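PDB 2E4T: endoglucanase from Clostridium thermocellum, which probably hydrolyses internal beta-1,4-glucosidic bonds of cellulose and xyloglucan, this chain being the glycoside hydrolase family 44 module of a larger enzyme. Local coordinates for residues 26-32 and 387-393; 253-257 and 334-338. All coordinates share one frame; numbering follows the deposited sequence.

Interaction 1: 26-32 and 387-393; sequences YIYGSNQ and YLATFWG
Asn31 sets CG beside its own backbone N (chi1 -72°), which brings its amide against the indole of Trp392, Asn31 CG to Trp392 CE3 3.3 Å, while a bend at chi2 of Gln32 (64°) folds the Gln32 amide back over the indole face. Asn31 grips one carbonyl twice. Asn31 N meets Phe391 O at 3.0 Å, nearly end-on, while ND2 comes to the same oxygen from above the carbonyl plane with the bond lying in the plane of the amide. The amide is further held by Arg42, which binds OD1, and by Thr358 O, which accepts from ND2. Gln32 NE2 sits off toward the rim of the indole, and Gly393 N donates to Gln32 OE1 at 2.8 Å. A water near Phe391 O and Gly393 O accepts from Gln32 N at 3.0 Å.

The frame is a parallel pairing of the first and last strands of a TIM barrel. Gly29 N donates to Ala389 O at 2.9 Å, and Gly29 O receives Phe391 N at 3.1 Å, followed by the doubly held Phe391 carbonyl. Ser30 is bonded on to Ala40 and Arg42 of the next strand, so 26-30 sits between 388-391 and 40-43 and closes the barrel.

At the start of the pair, Tyr26 and Tyr387 lie side by side and point the same way, the edge of Tyr26 set toward the face of Tyr387 in an offset edge-to-face pair with planes at 80°. Tyr387 OH continues to Glu226. At the C-terminal ends of the strands, which in TIM-barrel glycosidases face the catalytic cleft, a bound glycerol, probably from the crystallisation liquor, lies about 4 Å from the Gln32 side chain, consistent with a pocket there.

Interaction 2: 253-257 and 334-338; sequences GYRWF and DFLPI
The backbones of Trp256 and Phe335 keep apart, their CA atoms, the nearest across the two segments, 9.2 Å from each other. Side chains make most of the contact between 253-257 and the end of a 3-10 segment at Asp334 and Phe335, with Arg255 O meeting the edge of the Phe335 ring at CZ. The phenyl ring of Phe335 lies between two flat groups on opposite sides of its plane. On one side is the guanidinium of Arg255, tilted only 16° from the ring, with CZ 3.6 Å from Phe335 CE1. On the other, Trp256 offers an indole face: Phe335 CD1 approaches CE3 of Trp256 at 3.4 Å, the rings inclined at 37°. With CG between backbone N and carbonyl carbon (chi1 57°), Trp256 swings its indole toward Phe335.

Both segments lead into helices packed outside the barrel: Trp256 is the N-cap residue of 257-272, and Pro337, after a cis peptide bond, that of 338-349. The contact thus joins the starts of two helices, one leading to barrel strand 279-284, the other to 354-360. Trp256 NE1 fastens to Ser345 OG on the second.

Two oxygens close to the guanidinium plane hold Arg255 NH1, which donates to Asp334 O at 2.9 Å from above the carbonyl plane. The salt bridge from Arg255 NH1 to Asp334 OD2, 2.7 Å, rests on one of two conformers and may be only partly formed; the backbone bond does not depend on the carboxylate. NH2 goes to Asn341 OD1. Ile338 CD1 sits at the indole's edge, 4.0 Å from Trp256 CH2.

From the N terminus, the chain leaves the first strand of the nine-stranded mixed sheet (8-22), starts the barrel at 26-30, adds six further strands and comes back beside 26-30 at 388-391, so interaction 1 closes a loop holding nearly the whole barrel. After strand 226-232 the chain passes through 253-257, and 334-338 meeting it in interaction 2 closes a smaller loop, which contains helix 257-272 and strand 279-284 and lies wholly within the larger one. The two loops do not cross. Interaction 1 seals the barrel wall, whereas interaction 2 joins helices on its outside; their centres are about 24 Å apart and their nearest atoms about 12 Å.

Interaction 1: 26-32 and 387-393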
ATOM      1  N   TYR A  26      -6.145  -4.463  -6.584  1.00  4.97           N
ATOM      2  CA  TYR A  26      -6.094  -3.885  -5.243  1.00  5.14           C
ATOM      3  C   TYR A  26      -4.932  -2.919  -5.049  1.00  4.79           C
ATOM      4  O   TYR A  26      -4.677  -2.474  -3.923  1.00  5.07           O
ATOM      5  CB  TYR A  26      -6.008  -5.007  -4.180  1.00  5.22           C
ATOM      6  CG  TYR A  26      -7.007  -6.105  -4.436  1.00  5.56           C
ATOM      7  CD1 TYR A  26      -8.398  -5.816  -4.574  1.00  6.11           C
ATOM      8  CD2 TYR A  26      -6.582  -7.434  -4.540  1.00  6.70           C
ATOM      9  CE1 TYR A  26      -9.301  -6.844  -4.827  1.00  7.14           C
ATOM     10  CE2 TYR A  26      -7.487  -8.453  -4.788  1.00  8.13           C
ATOM     11  CZ  TYR A  26      -8.843  -8.173  -4.919  1.00  7.90           C
ATOM     12  OH  TYR A  26      -9.734  -9.189  -5.169  1.00 10.83           O
ATOM     13  N   ILE A  27      -4.238  -2.524  -6.154  1.00  4.88           N
ATOM     14  CA  ILE A  27      -3.133  -1.610  -6.041  1.00  4.62           C
ATOM     15  C   ILE A  27      -3.554  -0.164  -5.860  1.00  4.39           C
ATOM     16  O   ILE A  27      -2.712   0.690  -5.534  1.00  5.14           O
ATOM     17  CB  ILE A  27      -2.157  -1.739  -7.226  1.00  5.00           C
ATOM     18  CG1 ILE A  27      -2.849  -1.457  -8.550  1.00  5.14           C
ATOM     19  CG2 ILE A  27      -1.473  -3.121  -7.186  1.00  5.94           C
ATOM     20  CD1 ILE A  27      -1.872  -1.327  -9.700  1.00  6.00           C
ATOM     21  N   TYR A  28      -4.839   0.145  -6.073  1.00  4.98           N
ATOM     22  CA  TYR A  28      -5.333   1.522  -6.079  1.00  4.61           C
ATOM     23  C   TYR A  28      -6.035   1.868  -4.774  1.00  4.65           C
ATOM     24  O   TYR A  28      -7.124   2.472  -4.751  1.00  5.45           O
ATOM     25  CB  TYR A  28      -6.292   1.733  -7.275  1.00  5.10           C
ATOM     26  CG  TYR A  28      -5.733   1.223  -8.585  1.00  5.04           C
ATOM     27  CD1 TYR A  28      -4.687   1.870  -9.252  1.00  5.23           C
ATOM     28  CD2 TYR A  28      -6.281   0.101  -9.205  1.00  5.28           C
ATOM     29  CE1 TYR A  28      -4.200   1.414 -10.459  1.00  5.41           C
ATOM     30  CE2 TYR A  28      -5.797  -0.367 -10.425  1.00  5.41           C
ATOM     31  CZ  TYR A  28      -4.766   0.295 -11.067  1.00  4.78           C
ATOM     32  OH  TYR A  28      -4.245  -0.132 -12.279  1.00  5.47           O
ATOM     33  N   GLY A  29      -5.405   1.484  -3.637  1.00  4.83           N
ATOM     34  CA  GLY A  29      -6.065   1.642  -2.351  1.00  5.27           C
ATOM     35  C   GLY A  29      -5.578   2.859  -1.551  1.00  4.44           C
ATOM     36  O   GLY A  29      -4.632   3.575  -1.920  1.00  4.89           O
ATOM     37  N   SER A  30      -6.239   3.030  -0.377  1.00  4.74           N
ATOM     38  CA  SER A  30      -5.838   4.086   0.545  1.00  4.54           C
ATOM     39  C   SER A  30      -6.012   3.593   2.006  1.00  4.41           C
ATOM     40  O   SER A  30      -6.756   2.659   2.294  1.00  5.09           O
ATOM     41  CB  SER A  30      -6.644   5.393   0.334  1.00  5.22           C
ATOM     42  OG  SER A  30      -7.999   5.260   0.746  1.00  5.29           O
ATOM     43  N   ASN A  31      -5.317   4.311   2.896  1.00  4.98           N
ATOM     44  CA  ASN A  31      -5.499   4.179   4.343  1.00  4.84           C
ATOM     45  C   ASN A  31      -6.553   5.137   4.887  1.00  4.99           C
ATOM     46  O   ASN A  31      -7.293   4.778   5.814  1.00  5.86           O
ATOM     47  CB  ASN A  31      -4.202   4.438   5.091  1.00  5.37           C
ATOM     48  CG  ASN A  31      -3.184   3.335   4.933  1.00  5.08           C
ATOM     49  OD1 ASN A  31      -3.151   2.388   5.743  1.00  6.66           O
ATOM     50  ND2 ASN A  31      -2.274   3.448   3.954  1.00  5.54           N
ATOM     51  N   GLN A  32      -6.583   6.376   4.364  1.00  5.40           N
ATOM     52  CA  GLN A  32      -7.487   7.418   4.815  1.00  5.34           C
ATOM     53  C   GLN A  32      -8.700   7.496   3.888  1.00  5.14           C
ATOM     54  O   GLN A  32      -8.789   6.849   2.837  1.00  5.89           O
ATOM     55  CB  GLN A  32      -6.763   8.791   4.857  1.00  6.29           C
ATOM     56  CG  GLN A  32      -5.820   8.939   6.044  1.00  6.84           C
ATOM     57  CD  GLN A  32      -4.663   7.973   6.045  1.00  5.99           C
ATOM     58  OE1 GLN A  32      -3.914   7.834   5.074  1.00  6.20           O
ATOM     59  NE2 GLN A  32      -4.488   7.281   7.187  1.00  7.65           N
ATOM     60  N   TYR A 387       0.637  -6.623  -5.514  1.00  4.92           N
ATOM     61  CA  TYR A 387      -0.700  -7.149  -5.271  1.00  4.78           C
ATOM     62  C   TYR A 387      -1.678  -6.128  -4.672  1.00  4.83           C
ATOM     63  O   TYR A 387      -2.865  -6.079  -5.032  1.00  5.22           O
ATOM     64  CB  TYR A 387      -0.568  -8.329  -4.299  1.00  5.52           C
ATOM     65  CG  TYR A 387      -1.867  -8.942  -3.881  1.00  5.53           C
ATOM     66  CD1 TYR A 387      -2.709  -9.567  -4.810  1.00  6.32           C
ATOM     67  CD2 TYR A 387      -2.248  -8.939  -2.538  1.00  5.93           C
ATOM     68  CE1 TYR A 387      -3.904 -10.149  -4.402  1.00  6.82           C
ATOM     69  CE2 TYR A 387      -3.432  -9.571  -2.128  1.00  6.77           C
ATOM     70  CZ  TYR A 387      -4.237 -10.194  -3.073  1.00  6.30           C
ATOM     71  OH  TYR A 387      -5.404 -10.834  -2.727  1.00  7.29           O
ATOM     72  N   LEU A 388      -1.199  -5.334  -3.719  1.00  4.88           N
ATOM     73  CA  LEU A 388      -2.069  -4.399  -3.006  1.00  4.69           C
ATOM     74  C   LEU A 388      -1.190  -3.207  -2.651  1.00  4.55           C
ATOM     75  O   LEU A 388      -0.011  -3.367  -2.311  1.00  4.94           O
ATOM     76  CB  LEU A 388      -2.694  -5.066  -1.767  1.00  5.25           C
ATOM     77  CG  LEU A 388      -3.596  -4.184  -0.900  1.00  5.23           C
ATOM     78  CD1 LEU A 388      -4.718  -5.000  -0.283  1.00  6.59           C
ATOM     79  CD2 LEU A 388      -2.828  -3.460   0.207  1.00  5.87           C
ATOM     80  N   ALA A 389      -1.788  -1.994  -2.686  1.00  4.52           N
ATOM     81  CA  ALA A 389      -1.060  -0.818  -2.209  1.00  4.51           C
ATOM     82  C   ALA A 389      -2.097   0.146  -1.665  1.00  4.40           C
ATOM     83  O   ALA A 389      -3.207   0.260  -2.176  1.00  4.86           O
ATOM     84  CB  ALA A 389      -0.206  -0.203  -3.320  1.00  5.15           C
ATOM     85  N   THR A 390      -1.660   0.866  -0.613  1.00  4.88           N
ATOM     86  CA  THR A 390      -2.533   1.821   0.059  1.00  4.33           C
ATOM     87  C   THR A 390      -1.737   3.088   0.410  1.00  4.59           C
ATOM     88  O   THR A 390      -0.841   3.057   1.265  1.00  5.02           O
ATOM     89  CB  THR A 390      -3.238   1.169   1.320  1.00  4.75           C
ATOM     90  OG1 THR A 390      -2.314   0.382   2.059  1.00  5.20           O
ATOM     91  CG2 THR A 390      -4.360   0.255   0.905  1.00  5.13           C
ATOM     92  N   PHE A 391      -2.085   4.183  -0.274  1.00  4.85           N
ATOM     93  CA  PHE A 391      -1.475   5.485  -0.014  1.00  4.87           C
ATOM     94  C   PHE A 391      -1.758   5.913   1.430  1.00  4.61           C
ATOM     95  O   PHE A 391      -2.868   5.666   1.960  1.00  5.06           O
ATOM     96  CB  PHE A 391      -2.123   6.490  -0.986  1.00  5.19           C
ATOM     97  CG  PHE A 391      -1.749   7.936  -0.739  1.00  5.11           C
ATOM     98  CD1 PHE A 391      -0.470   8.422  -1.009  1.00  5.66           C
ATOM     99  CD2 PHE A 391      -2.702   8.820  -0.229  1.00  5.55           C
ATOM    100  CE1 PHE A 391      -0.148   9.745  -0.751  1.00  5.90           C
ATOM    101  CE2 PHE A 391      -2.391  10.143   0.007  1.00  6.00           C
ATOM    102  CZ  PHE A 391      -1.123  10.597  -0.245  1.00  6.00           C
ATOM    103  N   TRP A 392      -0.799   6.585   2.076  1.00  5.15           N
ATOM    104  CA  TRP A 392      -1.000   7.178   3.380  1.00  5.26           C
ATOM    105  C   TRP A 392      -0.981   8.700   3.241  1.00  5.15           C
ATOM    106  O   TRP A 392       0.046   9.258   2.842  1.00  6.13           O
ATOM    107  CB  TRP A 392       0.055   6.719   4.402  1.00  5.99           C
ATOM    108  CG  TRP A 392      -0.251   7.258   5.783  1.00  6.48           C
ATOM    109  CD1 TRP A 392      -0.033   8.519   6.255  1.00  7.55           C
ATOM    110  CD2 TRP A 392      -0.933   6.557   6.856  1.00  6.32           C
ATOM    111  NE1 TRP A 392      -0.535   8.665   7.551  1.00  8.40           N
ATOM    112  CE2 TRP A 392      -1.096   7.474   7.929  1.00  7.37           C
ATOM    113  CE3 TRP A 392      -1.418   5.261   7.007  1.00  6.46           C
ATOM    114  CZ2 TRP A 392      -1.758   7.108   9.125  1.00  8.25           C
ATOM    115  CZ3 TRP A 392      -2.075   4.908   8.210  1.00  7.01           C
ATOM    116  CH2 TRP A 392      -2.218   5.826   9.251  1.00  7.60           C
ATOM    117  N   GLY A 393      -2.124   9.311   3.543  1.00  5.48           N
ATOM    118  CA  GLY A 393      -2.261  10.755   3.444  1.00  6.03           C
ATOM    119  C   GLY A 393      -3.714  11.109   3.294  1.00  5.31           C
ATOM    120  O   GLY A 393      -4.553  10.276   2.955  1.00  6.17           O
TER
HETATM  121  O   HOH W   1      -4.939   7.560   2.163  1.00  5.85           O

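Interaction 2: 253-257 and 334-338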
ATOM      1  N   GLY A 253      24.163 -15.675   7.138  1.00 10.27           N
ATOM      2  CA  GLY A 253      23.837 -16.287   5.851  1.00 11.10           C
ATOM      3  C   GLY A 253      22.708 -15.619   5.082  1.00 10.34           C
ATOM      4  O   GLY A 253      22.365 -16.074   3.965  1.00 13.05           O
ATOM      5  N   TYR A 254      22.106 -14.568   5.650  1.00  8.55           N
ATOM      6  CA  TYR A 254      21.023 -13.866   4.975  1.00  8.39           C
ATOM      7  C   TYR A 254      21.500 -12.482   4.540  1.00  8.49           C
ATOM      8  O   TYR A 254      22.091 -11.728   5.330  1.00  9.87           O
ATOM      9  CB  TYR A 254      19.825 -13.705   5.903  1.00  8.11           C
ATOM     10  CG  TYR A 254      19.144 -15.007   6.228  1.00  7.96           C
ATOM     11  CD1 TYR A 254      18.271 -15.609   5.312  1.00  8.38           C
ATOM     12  CD2 TYR A 254      19.352 -15.652   7.427  1.00  8.54           C
ATOM     13  CE1 TYR A 254      17.587 -16.768   5.623  1.00  8.70           C
ATOM     14  CE2 TYR A 254      18.721 -16.831   7.747  1.00  9.17           C
ATOM     15  CZ  TYR A 254      17.821 -17.377   6.871  1.00  8.71           C
ATOM     16  OH  TYR A 254      17.196 -18.530   7.217  1.00 10.38           O
ATOM     17  N   ARG A 255      21.168 -12.125   3.302  1.00  8.72           N
ATOM     18  CA  ARG A 255      21.575 -10.872   2.738  1.00  9.02           C
ATOM     19  C   ARG A 255      20.879  -9.680   3.449  1.00  8.29           C
ATOM     20  O   ARG A 255      21.437  -8.565   3.499  1.00 10.38           O
ATOM     21  CB  ARG A 255      21.267 -10.861   1.209  1.00 10.58           C
ATOM     22  CG  ARG A 255      21.994  -9.793   0.412  1.00 11.36           C
ATOM     23  CD  ARG A 255      21.806 -10.015  -1.058  1.00 11.68           C
ATOM     24  NE  ARG A 255      20.462  -9.643  -1.563  1.00  9.69           N
ATOM     25  CZ  ARG A 255      20.138  -8.560  -2.252  1.00  9.12           C
ATOM     26  NH1 ARG A 255      21.027  -7.591  -2.489  1.00 10.83           N
ATOM     27  NH2 ARG A 255      18.907  -8.460  -2.742  1.00 11.23           N
ATOM     28  N   TRP A 256      19.637  -9.897   3.866  1.00  7.33           N
ATOM     29  CA  TRP A 256      18.842  -8.885   4.569  1.00  6.93           C
ATOM     30  C   TRP A 256      17.725  -9.587   5.314  1.00  6.41           C
ATOM     31  O   TRP A 256      17.399 -10.783   5.039  1.00  6.55           O
ATOM     32  CB  TRP A 256      18.320  -7.760   3.683  1.00  6.75           C
ATOM     33  CG  TRP A 256      17.477  -8.083   2.494  1.00  6.46           C
ATOM     34  CD1 TRP A 256      17.310  -9.296   1.830  1.00  6.92           C
ATOM     35  CD2 TRP A 256      16.738  -7.118   1.728  1.00  6.12           C
ATOM     36  NE1 TRP A 256      16.527  -9.113   0.703  1.00  6.88           N
ATOM     37  CE2 TRP A 256      16.160  -7.800   0.629  1.00  6.59           C
ATOM     38  CE3 TRP A 256      16.533  -5.741   1.874  1.00  6.75           C
ATOM     39  CZ2 TRP A 256      15.402  -7.135  -0.324  1.00  7.12           C
ATOM     40  CZ3 TRP A 256      15.790  -5.087   0.927  1.00  7.63           C
ATOM     41  CH2 TRP A 256      15.225  -5.783  -0.163  1.00  7.74           C
ATOM     42  N   PHE A 257      17.104  -8.864   6.237  1.00  6.07           N
ATOM     43  CA  PHE A 257      15.999  -9.373   7.037  1.00  6.46           C
ATOM     44  C   PHE A 257      14.842  -9.842   6.162  1.00  5.44           C
ATOM     45  O   PHE A 257      14.189 -10.854   6.519  1.00  6.15           O
ATOM     46  CB  PHE A 257      15.546  -8.351   8.090  1.00  6.48           C
ATOM     47  CG  PHE A 257      14.379  -8.850   8.862  1.00  6.26           C
ATOM     48  CD1 PHE A 257      14.529  -9.776   9.878  1.00  6.51           C
ATOM     49  CD2 PHE A 257      13.095  -8.400   8.542  1.00  6.86           C
ATOM     50  CE1 PHE A 257      13.420 -10.315  10.534  1.00  7.46           C
ATOM     51  CE2 PHE A 257      11.981  -8.924   9.194  1.00  7.65           C
ATOM     52  CZ  PHE A 257      12.138  -9.884  10.199  1.00  7.84           C
ATOM     53  N   ASP A 334      23.109  -2.258  -3.766  1.00  7.32           N
ATOM     54  CA  ASP A 334      22.910  -3.681  -3.917  1.00  8.38           C
ATOM     55  C   ASP A 334      21.463  -4.117  -3.753  1.00  7.24           C
ATOM     56  O   ASP A 334      21.122  -5.242  -4.128  1.00  8.68           O
ATOM     57  CB  ASP A 334      23.786  -4.444  -2.932  1.00 10.86           C
ATOM     58  CG  ASP A 334      23.779  -5.940  -3.155  0.50 12.02           C
ATOM     59  OD1 ASP A 334      24.084  -6.368  -4.287  0.50 14.93           O
ATOM     60  OD2 ASP A 334      23.564  -6.715  -2.184  0.50 15.11           O
ATOM     61  N   PHE A 335      20.612  -3.228  -3.207  1.00  6.73           N
ATOM     62  CA  PHE A 335      19.201  -3.556  -2.956  1.00  6.51           C
ATOM     63  C   PHE A 335      18.250  -2.773  -3.865  1.00  6.42           C
ATOM     64  O   PHE A 335      17.031  -2.834  -3.665  1.00  6.89           O
ATOM     65  CB  PHE A 335      18.859  -3.305  -1.485  1.00  6.60           C
ATOM     66  CG  PHE A 335      19.647  -4.179  -0.554  1.00  7.10           C
ATOM     67  CD1 PHE A 335      19.201  -5.475  -0.262  1.00  7.14           C
ATOM     68  CD2 PHE A 335      20.821  -3.716   0.047  1.00  8.07           C
ATOM     69  CE1 PHE A 335      19.926  -6.267   0.577  1.00  8.63           C
ATOM     70  CE2 PHE A 335      21.539  -4.530   0.934  1.00  9.32           C
ATOM     71  CZ  PHE A 335      21.087  -5.794   1.194  1.00  9.46           C
ATOM     72  N   LEU A 336      18.811  -2.029  -4.845  1.00  6.58           N
ATOM     73  CA  LEU A 336      18.010  -1.226  -5.777  1.00  6.79           C
ATOM     74  C   LEU A 336      18.138  -1.838  -7.168  1.00  6.86           C
ATOM     75  O   LEU A 336      19.199  -2.375  -7.529  1.00  8.11           O
ATOM     76  CB  LEU A 336      18.489   0.206  -5.799  1.00  7.50           C
ATOM     77  CG  LEU A 336      18.386   0.925  -4.470  1.00  7.82           C
ATOM     78  CD1 LEU A 336      18.896   2.379  -4.624  1.00  9.31           C
ATOM     79  CD2 LEU A 336      16.929   0.891  -3.920  1.00  8.88           C
ATOM     80  N   PRO A 337      17.080  -1.751  -7.996  1.00  6.48           N
ATOM     81  CA  PRO A 337      15.796  -1.114  -7.709  1.00  6.13           C
ATOM     82  C   PRO A 337      14.997  -1.953  -6.721  1.00  5.80           C
ATOM     83  O   PRO A 337      15.139  -3.192  -6.643  1.00  6.28           O
ATOM     84  CB  PRO A 337      15.112  -1.053  -9.071  1.00  7.16           C
ATOM     85  CG  PRO A 337      15.733  -2.220  -9.862  1.00  7.62           C
ATOM     86  CD  PRO A 337      17.160  -2.283  -9.377  1.00  7.56           C
ATOM     87  N   ILE A 338      14.145  -1.309  -5.905  1.00  5.64           N
ATOM     88  CA  ILE A 338      13.629  -2.005  -4.731  1.00  5.45           C
ATOM     89  C   ILE A 338      12.584  -3.058  -5.067  1.00  5.69           C
ATOM     90  O   ILE A 338      12.615  -4.134  -4.447  1.00  5.92           O
ATOM     91  CB  ILE A 338      13.140  -0.991  -3.648  1.00  5.96           C
ATOM     92  CG1 ILE A 338      12.870  -1.695  -2.316  1.00  6.86           C
ATOM     93  CG2 ILE A 338      11.962  -0.167  -4.084  1.00  6.91           C
ATOM     94  CD1 ILE A 338      14.098  -2.297  -1.650  1.00  9.45           C
TER